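Local coordinates for Rx protein (Solanum tuberosum, PDB 4M70), which probably acts as an intracellular NB-LRR disease resistance protein that triggers plant defence on pathogen recognition, and is represented here by its N-terminal coiled-coil domain, at residues Cys106-Ser109 / Thr110-Trp114; Asn85-Glu88 / Arg89-Met93; Val63-Ala66 / Tyr67-Asp71; Asp27-Pro30 / Phe31-Leu35. One frame throughout, in Å; residues are numbered along the deposited sequence.

Contact 1 (Cys106-Ser109 / Thr110-Trp114)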
loop_
_atom_site.group_PDB
_atom_site.type_symbol
_atom_site.label_atom_id
_atom_site.label_comp_id
_atom_site.label_asym_id
_atom_site.label_seq_id
_atom_site.Cartn_x
_atom_site.Cartn_y
_atom_site.Cartn_z
ATOM N N CYS A 106 -5.917 0.228 -4.269
ATOM C CA CYS A 106 -7.189 -0.056 -3.606
ATOM C C CYS A 106 -7.750 1.141 -2.832
ATOM O O CYS A 106 -8.924 1.497 -2.986
ATOM C CB CYS A 106 -7.057 -1.263 -2.677
ATOM S SG CYS A 106 -6.918 -2.832 -3.543
ATOM N N ILE A 107 -6.906 1.765 -2.014
ATOM C CA ILE A 107 -7.323 2.913 -1.213
ATOM C C ILE A 107 -7.698 4.114 -2.080
ATOM O O ILE A 107 -8.665 4.812 -1.783
ATOM C CB ILE A 107 -6.246 3.303 -0.172
ATOM C CG1 ILE A 107 -6.068 2.174 0.847
ATOM C CG2 ILE A 107 -6.627 4.579 0.561
ATOM C CD1 ILE A 107 -5.006 2.455 1.891
ATOM N N ASP A 108 -6.952 4.343 -3.157
ATOM C CA ASP A 108 -7.282 5.426 -4.081
ATOM C C ASP A 108 -8.664 5.200 -4.693
ATOM O O ASP A 108 -9.518 6.103 -4.692
ATOM C CB ASP A 108 -6.223 5.553 -5.178
ATOM C CG ASP A 108 -6.557 6.632 -6.195
ATOM O OD1 ASP A 108 -6.417 7.830 -5.872
ATOM O OD2 ASP A 108 -6.951 6.278 -7.326
ATOM N N SER A 109 -8.893 3.980 -5.176
ATOM C CA SER A 109 -10.186 3.621 -5.752
ATOM C C SER A 109 -11.331 3.818 -4.754
ATOM O O SER A 109 -12.362 4.437 -5.071
ATOM C CB SER A 109 -10.147 2.173 -6.247
ATOM O OG SER A 109 -11.434 1.719 -6.618
ATOM N N THR A 110 -11.127 3.323 -3.536
ATOM C CA THR A 110 -12.154 3.407 -2.507
ATOM C C THR A 110 -12.441 4.852 -2.108
ATOM O O THR A 110 -13.587 5.210 -1.859
ATOM C CB THR A 110 -11.779 2.587 -1.254
ATOM O OG1 THR A 110 -11.459 1.242 -1.635
ATOM C CG2 THR A 110 -12.937 2.569 -0.264
ATOM N N VAL A 111 -11.404 5.679 -2.051
ATOM C CA VAL A 111 -11.579 7.080 -1.675
ATOM C C VAL A 111 -12.304 7.867 -2.769
ATOM O O VAL A 111 -13.119 8.749 -2.475
ATOM C CB VAL A 111 -10.225 7.746 -1.321
ATOM C CG1 VAL A 111 -10.357 9.259 -1.260
ATOM C CG2 VAL A 111 -9.710 7.222 0.011
ATOM N N LYS A 112 -12.027 7.538 -4.030
ATOM C CA LYS A 112 -12.754 8.174 -5.133
ATOM C C LYS A 112 -14.238 7.789 -5.120
ATOM O O LYS A 112 -15.126 8.644 -5.277
ATOM C CB LYS A 112 -12.105 7.828 -6.474
ATOM C CG LYS A 112 -10.801 8.580 -6.716
ATOM C CD LYS A 112 -10.061 8.066 -7.942
ATOM C CE LYS A 112 -8.760 8.818 -8.133
ATOM N NZ LYS A 112 -7.904 8.199 -9.184
ATOM N N GLN A 113 -14.501 6.506 -4.885
ATOM C CA GLN A 113 -15.876 6.042 -4.719
ATOM C C GLN A 113 -16.535 6.743 -3.528
ATOM O O GLN A 113 -17.725 7.063 -3.552
ATOM C CB GLN A 113 -15.929 4.521 -4.561
ATOM C CG GLN A 113 -17.342 3.963 -4.444
ATOM C CD GLN A 113 -17.372 2.449 -4.355
ATOM O OE1 GLN A 113 -16.334 1.790 -4.429
ATOM N NE2 GLN A 113 -18.566 1.889 -4.196
ATOM N N TRP A 114 -15.742 6.957 -2.485
ATOM C CA TRP A 114 -16.170 7.647 -1.277
ATOM C C TRP A 114 -16.632 9.053 -1.639
ATOM O O TRP A 114 -17.632 9.534 -1.115
ATOM C CB TRP A 114 -15.014 7.695 -0.275
ATOM C CG TRP A 114 -15.351 8.281 1.066
ATOM C CD1 TRP A 114 -15.541 9.597 1.366
ATOM C CD2 TRP A 114 -15.516 7.560 2.295
ATOM N NE1 TRP A 114 -15.824 9.740 2.705
ATOM C CE2 TRP A 114 -15.812 8.501 3.298
ATOM C CE3 TRP A 114 -15.445 6.205 2.644
ATOM C CZ2 TRP A 114 -16.042 8.135 4.628
ATOM C CZ3 TRP A 114 -15.672 5.843 3.964
ATOM C CH2 TRP A 114 -15.966 6.802 4.937
#

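Contact 2 (Asn85-Glu88 / Arg89-Met93)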
loop_
_atom_site.group_PDB
_atom_site.type_symbol
_atom_site.label_atom_id
_atom_site.label_comp_id
_atom_site.label_asym_id
_atom_site.label_seq_id
_atom_site.Cartn_x
_atom_site.Cartn_y
_atom_site.Cartn_z
ATOM N N ASN A 85 21.743 -12.203 2.087
ATOM C CA ASN A 85 22.334 -11.941 0.780
ATOM C C ASN A 85 21.569 -10.933 -0.067
ATOM O O ASN A 85 20.536 -10.405 0.349
ATOM C CB ASN A 85 22.497 -13.249 0.003
ATOM C CG ASN A 85 21.181 -13.972 -0.203
ATOM O OD1 ASN A 85 20.308 -13.501 -0.936
ATOM N ND2 ASN A 85 21.026 -15.119 0.451
ATOM N N LEU A 86 22.101 -10.664 -1.255
ATOM C CA LEU A 86 21.526 -9.686 -2.167
ATOM C C LEU A 86 20.152 -10.121 -2.690
ATOM O O LEU A 86 19.239 -9.297 -2.813
ATOM C CB LEU A 86 22.486 -9.463 -3.342
ATOM C CG LEU A 86 22.262 -8.312 -4.326
ATOM C CD1 LEU A 86 22.739 -6.994 -3.734
ATOM C CD2 LEU A 86 22.967 -8.594 -5.645
ATOM N N GLU A 87 19.999 -11.413 -2.976
ATOM C CA GLU A 87 18.737 -11.937 -3.504
ATOM C C GLU A 87 17.589 -11.848 -2.499
ATOM O O GLU A 87 16.486 -11.412 -2.842
ATOM C CB GLU A 87 18.903 -13.390 -3.963
ATOM C CG GLU A 87 17.585 -14.044 -4.376
ATOM C CD GLU A 87 17.739 -15.486 -4.823
ATOM O OE1 GLU A 87 18.889 -15.939 -5.008
ATOM O OE2 GLU A 87 16.706 -16.165 -5.002
ATOM N N GLU A 88 17.857 -12.255 -1.261
ATOM C CA GLU A 88 16.843 -12.250 -0.210
ATOM C C GLU A 88 16.404 -10.812 0.052
ATOM O O GLU A 88 15.205 -10.510 0.182
ATOM C CB GLU A 88 17.412 -12.873 1.069
ATOM C CG GLU A 88 17.604 -14.392 1.019
ATOM C CD GLU A 88 18.277 -14.945 2.272
ATOM O OE1 GLU A 88 18.862 -14.152 3.041
ATOM O OE2 GLU A 88 18.226 -16.176 2.482
ATOM N N ARG A 89 17.399 -9.932 0.090
ATOM C CA ARG A 89 17.192 -8.508 0.299
ATOM C C ARG A 89 16.296 -7.903 -0.773
ATOM O O ARG A 89 15.295 -7.239 -0.470
ATOM C CB ARG A 89 18.542 -7.789 0.296
ATOM C CG ARG A 89 18.487 -6.340 0.737
ATOM C CD ARG A 89 19.873 -5.712 0.729
ATOM N NE ARG A 89 19.828 -4.307 1.124
ATOM C CZ ARG A 89 19.770 -3.890 2.385
ATOM N NH1 ARG A 89 19.754 -4.769 3.380
ATOM N NH2 ARG A 89 19.729 -2.593 2.653
ATOM N N SER A 90 16.658 -8.144 -2.029
ATOM C CA SER A 90 15.906 -7.584 -3.143
ATOM C C SER A 90 14.489 -8.130 -3.216
ATOM O O SER A 90 13.551 -7.387 -3.491
ATOM C CB SER A 90 16.633 -7.824 -4.470
ATOM O OG SER A 90 16.597 -9.192 -4.836
ATOM N N ARG A 91 14.338 -9.429 -2.982
ATOM C CA ARG A 91 13.012 -10.036 -2.981
ATOM C C ARG A 91 12.128 -9.380 -1.919
ATOM O O ARG A 91 10.966 -9.054 -2.184
ATOM C CB ARG A 91 13.101 -11.553 -2.794
ATOM C CG ARG A 91 11.760 -12.264 -2.692
ATOM C CD ARG A 91 11.979 -13.753 -2.488
ATOM N NE ARG A 91 12.658 -14.344 -3.642
ATOM C CZ ARG A 91 12.963 -15.634 -3.763
ATOM N NH1 ARG A 91 12.647 -16.488 -2.798
ATOM N NH2 ARG A 91 13.583 -16.073 -4.851
ATOM N N ALA A 92 12.680 -9.184 -0.722
ATOM C CA ALA A 92 11.915 -8.530 0.344
ATOM C C ALA A 92 11.541 -7.070 0.024
ATOM O O ALA A 92 10.387 -6.651 0.238
ATOM C CB ALA A 92 12.665 -8.619 1.668
ATOM N N MET A 93 12.502 -6.303 -0.493
ATOM C CA MET A 93 12.231 -4.918 -0.888
ATOM C C MET A 93 11.127 -4.874 -1.935
ATOM O O MET A 93 10.171 -4.095 -1.828
ATOM C CB MET A 93 13.489 -4.238 -1.435
ATOM C CG MET A 93 14.546 -3.884 -0.407
ATOM S SD MET A 93 15.990 -3.130 -1.189
ATOM C CE MET A 93 15.299 -1.600 -1.825
#

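Contact 3 (Val63-Ala66 / Tyr67-Asp71)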
loop_
_atom_site.group_PDB
_atom_site.type_symbol
_atom_site.label_atom_id
_atom_site.label_comp_id
_atom_site.label_asym_id
_atom_site.label_seq_id
_atom_site.Cartn_x
_atom_site.Cartn_y
_atom_site.Cartn_z
ATOM N N VAL A 63 -10.125 0.309 6.061
ATOM C CA VAL A 63 -9.554 -0.145 7.322
ATOM C C VAL A 63 -8.859 -1.498 7.207
ATOM O O VAL A 63 -7.674 -1.630 7.562
ATOM C CB VAL A 63 -10.629 -0.193 8.435
ATOM C CG1 VAL A 63 -10.171 -1.048 9.614
ATOM C CG2 VAL A 63 -10.974 1.211 8.889
ATOM N N GLU A 64 -9.578 -2.494 6.695
ATOM C CA GLU A 64 -8.991 -3.827 6.594
ATOM C C GLU A 64 -7.814 -3.830 5.617
ATOM O O GLU A 64 -6.773 -4.430 5.911
ATOM C CB GLU A 64 -10.035 -4.902 6.277
ATOM C CG GLU A 64 -9.444 -6.303 6.446
ATOM C CD GLU A 64 -10.481 -7.415 6.500
ATOM O OE1 GLU A 64 -11.690 -7.133 6.352
ATOM O OE2 GLU A 64 -10.075 -8.576 6.735
ATOM N N VAL A 65 -7.979 -3.191 4.457
ATOM C CA VAL A 65 -6.877 -3.118 3.493
ATOM C C VAL A 65 -5.614 -2.504 4.113
ATOM O O VAL A 65 -4.507 -3.041 3.967
ATOM C CB VAL A 65 -7.269 -2.331 2.216
ATOM C CG1 VAL A 65 -6.037 -1.942 1.412
ATOM C CG2 VAL A 65 -8.237 -3.138 1.363
ATOM N N ALA A 66 -5.787 -1.396 4.824
ATOM C CA ALA A 66 -4.666 -0.698 5.439
ATOM C C ALA A 66 -3.965 -1.550 6.501
ATOM O O ALA A 66 -2.734 -1.641 6.537
ATOM C CB ALA A 66 -5.129 0.621 6.032
ATOM N N TYR A 67 -4.755 -2.162 7.376
ATOM C CA TYR A 67 -4.183 -2.978 8.438
ATOM C C TYR A 67 -3.444 -4.207 7.873
ATOM O O TYR A 67 -2.328 -4.540 8.312
ATOM C CB TYR A 67 -5.270 -3.334 9.453
ATOM C CG TYR A 67 -5.659 -2.140 10.309
ATOM C CD1 TYR A 67 -4.744 -1.127 10.572
ATOM C CD2 TYR A 67 -6.948 -1.999 10.807
ATOM C CE1 TYR A 67 -5.088 -0.028 11.339
ATOM C CE2 TYR A 67 -7.302 -0.897 11.571
ATOM C CZ TYR A 67 -6.370 0.086 11.828
ATOM O OH TYR A 67 -6.714 1.183 12.588
ATOM N N THR A 68 -4.049 -4.850 6.876
ATOM C CA THR A 68 -3.429 -5.991 6.192
ATOM C C THR A 68 -2.081 -5.595 5.581
ATOM O O THR A 68 -1.052 -6.287 5.745
ATOM C CB THR A 68 -4.354 -6.540 5.083
ATOM O OG1 THR A 68 -5.625 -6.895 5.646
ATOM C CG2 THR A 68 -3.737 -7.759 4.411
ATOM N N THR A 69 -2.097 -4.465 4.882
ATOM C CA THR A 69 -0.889 -3.938 4.262
ATOM C C THR A 69 0.173 -3.690 5.324
ATOM O O THR A 69 1.362 -3.945 5.109
ATOM C CB THR A 69 -1.176 -2.631 3.513
ATOM O OG1 THR A 69 -2.231 -2.843 2.562
ATOM C CG2 THR A 69 0.079 -2.133 2.814
ATOM N N GLU A 70 -0.271 -3.188 6.472
ATOM C CA GLU A 70 0.622 -2.940 7.598
ATOM C C GLU A 70 1.338 -4.208 8.000
ATOM O O GLU A 70 2.565 -4.221 8.157
ATOM C CB GLU A 70 -0.166 -2.445 8.799
ATOM C CG GLU A 70 0.004 -0.995 9.113
ATOM C CD GLU A 70 -0.551 -0.665 10.466
ATOM O OE1 GLU A 70 -1.293 -1.501 11.020
ATOM O OE2 GLU A 70 -0.235 0.422 10.979
ATOM N N ASP A 71 0.561 -5.274 8.152
ATOM C CA ASP A 71 1.125 -6.561 8.542
ATOM C C ASP A 71 2.171 -7.042 7.539
ATOM O O ASP A 71 3.264 -7.494 7.921
ATOM C CB ASP A 71 0.018 -7.604 8.695
ATOM C CG ASP A 71 -0.881 -7.333 9.887
ATOM O OD1 ASP A 71 -0.464 -6.585 10.795
ATOM O OD2 ASP A 71 -2.013 -7.855 9.902
#

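Contact 4 (Asp27-Pro30 / Phe31-Leu35)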
loop_
_atom_site.group_PDB
_atom_site.type_symbol
_atom_site.label_atom_id
_atom_site.label_comp_id
_atom_site.label_asym_id
_atom_site.label_seq_id
_atom_site.Cartn_x
_atom_site.Cartn_y
_atom_site.Cartn_z
ATOM N N ASP A 27 13.014 3.613 -0.547
ATOM C CA ASP A 27 12.406 4.877 -0.919
ATOM C C ASP A 27 10.904 4.680 -0.959
ATOM O O ASP A 27 10.338 4.319 -1.990
ATOM C CB ASP A 27 12.916 5.326 -2.290
ATOM C CG ASP A 27 12.343 6.659 -2.719
ATOM O OD1 ASP A 27 12.052 7.500 -1.841
ATOM O OD2 ASP A 27 12.167 6.855 -3.939
ATOM N N LEU A 28 10.264 4.897 0.184
ATOM C CA LEU A 28 8.831 4.681 0.299
ATOM C C LEU A 28 8.084 5.997 0.506
ATOM O O LEU A 28 6.857 6.009 0.615
ATOM C CB LEU A 28 8.550 3.724 1.460
ATOM C CG LEU A 28 9.339 2.408 1.416
ATOM C CD1 LEU A 28 9.055 1.522 2.637
ATOM C CD2 LEU A 28 9.032 1.651 0.138
ATOM N N GLN A 29 8.823 7.101 0.553
ATOM C CA GLN A 29 8.218 8.416 0.767
ATOM C C GLN A 29 7.105 8.792 -0.232
ATOM O O GLN A 29 6.145 9.452 0.158
ATOM C CB GLN A 29 9.281 9.519 0.864
ATOM C CG GLN A 29 8.748 10.859 1.383
ATOM C CD GLN A 29 8.258 10.800 2.825
ATOM O OE1 GLN A 29 8.633 9.912 3.592
ATOM N NE2 GLN A 29 7.408 11.754 3.197
ATOM N N PRO A 30 7.231 8.402 -1.519
ATOM C CA PRO A 30 6.093 8.684 -2.407
ATOM C C PRO A 30 4.795 8.016 -1.952
ATOM O O PRO A 30 3.725 8.636 -2.040
ATOM C CB PRO A 30 6.543 8.093 -3.752
ATOM C CG PRO A 30 7.702 7.194 -3.432
ATOM C CD PRO A 30 8.372 7.860 -2.279
ATOM N N PHE A 31 4.891 6.782 -1.461
ATOM C CA PHE A 31 3.726 6.089 -0.923
ATOM C C PHE A 31 3.167 6.858 0.263
ATOM O O PHE A 31 1.957 7.053 0.377
ATOM C CB PHE A 31 4.083 4.673 -0.468
ATOM C CG PHE A 31 4.514 3.755 -1.576
ATOM C CD1 PHE A 31 5.823 3.311 -1.655
ATOM C CD2 PHE A 31 3.607 3.330 -2.534
ATOM C CE1 PHE A 31 6.219 2.456 -2.668
ATOM C CE2 PHE A 31 3.992 2.475 -3.548
ATOM C CZ PHE A 31 5.302 2.037 -3.616
ATOM N N TYR A 32 4.064 7.295 1.138
ATOM C CA TYR A 32 3.702 8.062 2.323
ATOM C C TYR A 32 2.934 9.329 1.928
ATOM O O TYR A 32 1.884 9.625 2.496
ATOM C CB TYR A 32 4.971 8.406 3.105
ATOM C CG TYR A 32 4.749 9.080 4.436
ATOM C CD1 TYR A 32 4.755 10.463 4.548
ATOM C CD2 TYR A 32 4.558 8.327 5.590
ATOM C CE1 TYR A 32 4.561 11.081 5.772
ATOM C CE2 TYR A 32 4.363 8.934 6.813
ATOM C CZ TYR A 32 4.364 10.310 6.900
ATOM O OH TYR A 32 4.174 10.918 8.123
ATOM N N GLU A 33 3.457 10.065 0.951
ATOM C CA GLU A 33 2.840 11.314 0.503
ATOM C C GLU A 33 1.480 11.084 -0.147
ATOM O O GLU A 33 0.530 11.843 0.086
ATOM C CB GLU A 33 3.758 12.051 -0.477
ATOM C CG GLU A 33 5.041 12.596 0.135
ATOM C CD GLU A 33 4.780 13.728 1.116
ATOM O OE1 GLU A 33 3.723 14.386 0.999
ATOM O OE2 GLU A 33 5.638 13.972 1.993
ATOM N N LYS A 34 1.383 10.036 -0.958
ATOM C CA LYS A 34 0.114 9.704 -1.591
ATOM C C LYS A 34 -0.932 9.324 -0.545
ATOM O O LYS A 34 -2.105 9.719 -0.634
ATOM C CB LYS A 34 0.308 8.564 -2.592
ATOM C CG LYS A 34 -0.907 8.244 -3.436
ATOM C CD LYS A 34 -0.620 7.083 -4.387
ATOM C CE LYS A 34 0.523 7.394 -5.349
ATOM N NZ LYS A 34 0.819 6.248 -6.265
ATOM N N LEU A 35 -0.485 8.597 0.473
ATOM C CA LEU A 35 -1.356 8.195 1.568
ATOM C C LEU A 35 -1.851 9.373 2.377
ATOM O O LEU A 35 -3.040 9.478 2.677
ATOM C CB LEU A 35 -0.618 7.242 2.506
ATOM C CG LEU A 35 -0.772 5.747 2.278
ATOM C CD1 LEU A 35 -0.004 4.999 3.339
ATOM C CD2 LEU A 35 -2.241 5.386 2.340
#

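Contact 1 (Cys106-Ser109 / Thr110-Trp114)
Thr-110 sits one helical turn after Cys-106 and gives two hydrogen bonds to its carbonyl oxygen. The backbone N of Thr-110 bonds to Cys-106 O at 2.9 Å in the usual helical way. The hydroxyl adds a second bond, with Thr-110 OG1 also 2.9 Å from Cys-106 O. OG1 approaches from above the carbonyl plane of Cys-106, 40° out of it. It can do so because OG1 stands beside its own backbone N (chi1 -53°), folded back on the preceding turn. Thr-110 also touches Glu-61 and Ile-62 of helix 56-81.

Val-111 follows on the buried side. Its CG2 lies 3.2 Å from Ile-107 O and 4.1 Å from Ile-107 CG2, so one methyl touches both the carbonyl and the side chain one turn earlier. Both residues belong to the face of helix 86-119 that packs on helix 29-42 within the four-helix bundle. Ile-107 meets Leu-38 there, and Val-111 meets Ile-41 and Leu-42.

Lys-112 lies on the outer side. Its extended chain runs back over Asp-108, with Lys-112 CG 3.4 Å from Asp-108 O. The chain ends in a salt bridge of Lys-112 NZ to Asp-108 OD2 at 2.8 Å, on the syn lone pair. The CE methylene lies against both carboxylate oxygens. Gln-113 adds its backbone N, bonded to Ser-109 O at 3.0 Å.

Contact 2 (Asn85-Glu88 / Arg89-Met93)
Asn-85 O receives the backbone N of Arg-89 at 3.2 Å, and the i to i+4 bonds from Ser-90, Arg-91 and Ala-92 then carry the first turns of helix 86-119 forward. The carbonyl of Glu-87 serves two donors. Arg-91 N bonds to Glu-87 O at 2.9 Å, and Ser-90 OG reaches the same Glu-87 O at 3.0 Å. Both come from the same face of the carbonyl plane. The hydroxyl approaches well to the side of the C=O direction. With OG between the backbone N and the carbonyl carbon (chi1 70°), the hydroxyl lies over the preceding turn, within bonding distance of Glu-87 O.

Glu-87 and Arg-91 lie side by side and point the same way. Glu-87 is fully extended, while Arg-91 bends at chi3 (-63°) to bring its head group alongside. Glu-87 OE2 and Arg-91 NH2 form a salt bridge at 3.1 Å. The two flat groups are turned 67° apart and no N-H points at the oxygen, so the attraction is of charge alone. Ala-92, in contrast, is buried against helix 56-81.

Asn-85 OD1 accepts from Glu-88 N at 2.8 Å, in a nearly straight bond. The carboxylate of Glu-88 has a separate partner: its OE1 accepts from the backbone N of Gln-84, one residue before the cap. The arrangement is therefore an asparagine N-cap, and not the reciprocal pair of a capping box, at the start of the last helix of the bundle.

Contact 3 (Val63-Ala66 / Tyr67-Asp71)
Val-63 lies beside Tyr-67, and the two side chains of helix 56-81 point the same way. The touching branch is CG1 of Val-63, which is 3.5 Å from Tyr-67 CE2. This methyl is anti to the backbone N (chi1 163°), which puts it on the side of the following turn. Val-63 O accepts the backbone N of Tyr-67 and also lies 3.3 Å from Tyr-67 CD2. The CD2-CE2 side of the ring thus touches both the methyl and the carbonyl oxygen of the turn before it.

Glu-64 offers its carbonyl to two donors of one residue. Thr-68 N bonds to Glu-64 O at 2.9 Å, and Thr-68 OG1 bonds to Glu-64 O at 2.7 Å. They reach the oxygen from opposite faces of the carbonyl plane, the hydroxyl being 40° out of it.

Val-65 repeats the pattern with Thr-69. Here Thr-69 OG1 is 2.7 Å from Val-65 O, 37° out of the carbonyl plane and again opposite the backbone donor. The side chain of Thr-69 meets Leu-13, Leu-100 and Ala-103 within the bundle. Val-65 and Thr-69 also pack on an aromatic side chain of another protein chain.

Ala-66 is buried against Ala-9 of helix 4-24. Its carbonyl oxygen, Ala-66 O, takes the backbone N of Glu-70 at 2.9 Å. The carboxylate of Glu-70 turns instead to Thr-16 on helix 4-24.

Each threonine hydroxyl spends its proton on its own helix. For Thr-69 this matters most, since the bond satisfies a polar group in a buried position and lets it pack among apolar neighbours.

Contact 4 (Asp27-Pro30 / Phe31-Leu35)
Gln-29 bends at chi2 (65°) and Glu-33 bends at chi2 (-68°), and the two folds bring their polar ends together one turn apart. Gln-29 NE2 bonds to Glu-33 OE2 at 3.1 Å. The carboxylate oxygen lies in the amide plane but is met on its own anti side, out of the carboxylate plane. The two planes are turned 57° apart. The bond is somewhat bent at the hydrogen.

The same amide runs along Tyr-32. Gln-29 NE2 lies 3.2 Å from Tyr-32 CD1, with the amide and ring planes inclined to each other. The other end of the amide, OE1, accepts from His-18 of helix 4-24. Tyr-32 stacks its ring on that same histidine. Both ends of the amide are therefore held, which should fix its rotation.

Gln-29, Tyr-32 and Glu-33 lie in the opening turns of helix 29-42, the second helix of the four-helix bundle. An early helical bond runs from Tyr-32 N to Leu-28 O at 3.1 Å. Pro-30 fits this first turn, where its missing N-H costs no helical bond. Its carbonyl still accepts Lys-34 N.

On the inner side Leu-28 CD2 touches Phe-31 CD1 at 4.0 Å. Leu-28 CA and its carbonyl oxygen lie at the edge of the phenyl ring. Beyond this pair, Leu-28 packs on Met-21, while Phe-31 reaches Glu-101 and Leu-104 of helix 86-119.

Contacts 1 and 2 lie on the same helix, 86-119, with centres 31 Å apart on opposite sides of the chain's centre. Contact 2 is a surface contact at the helix start, ruled by capping and charge. Contact 1 is partly buried and mixes a salt bridge with apolar packing. Contact 3, on helix 56-81, is nearest the chain's centre and relies on threonine hydroxyls and a ring-methyl contact. Contact 4 opens helix 29-42 at the surface with an amide-carboxylate bond. Ile-107 links three of the four: its CG1 packs on Val-65 of contact 3 and its CD1 on Leu-35 of contact 4, while contact 2 stands apart.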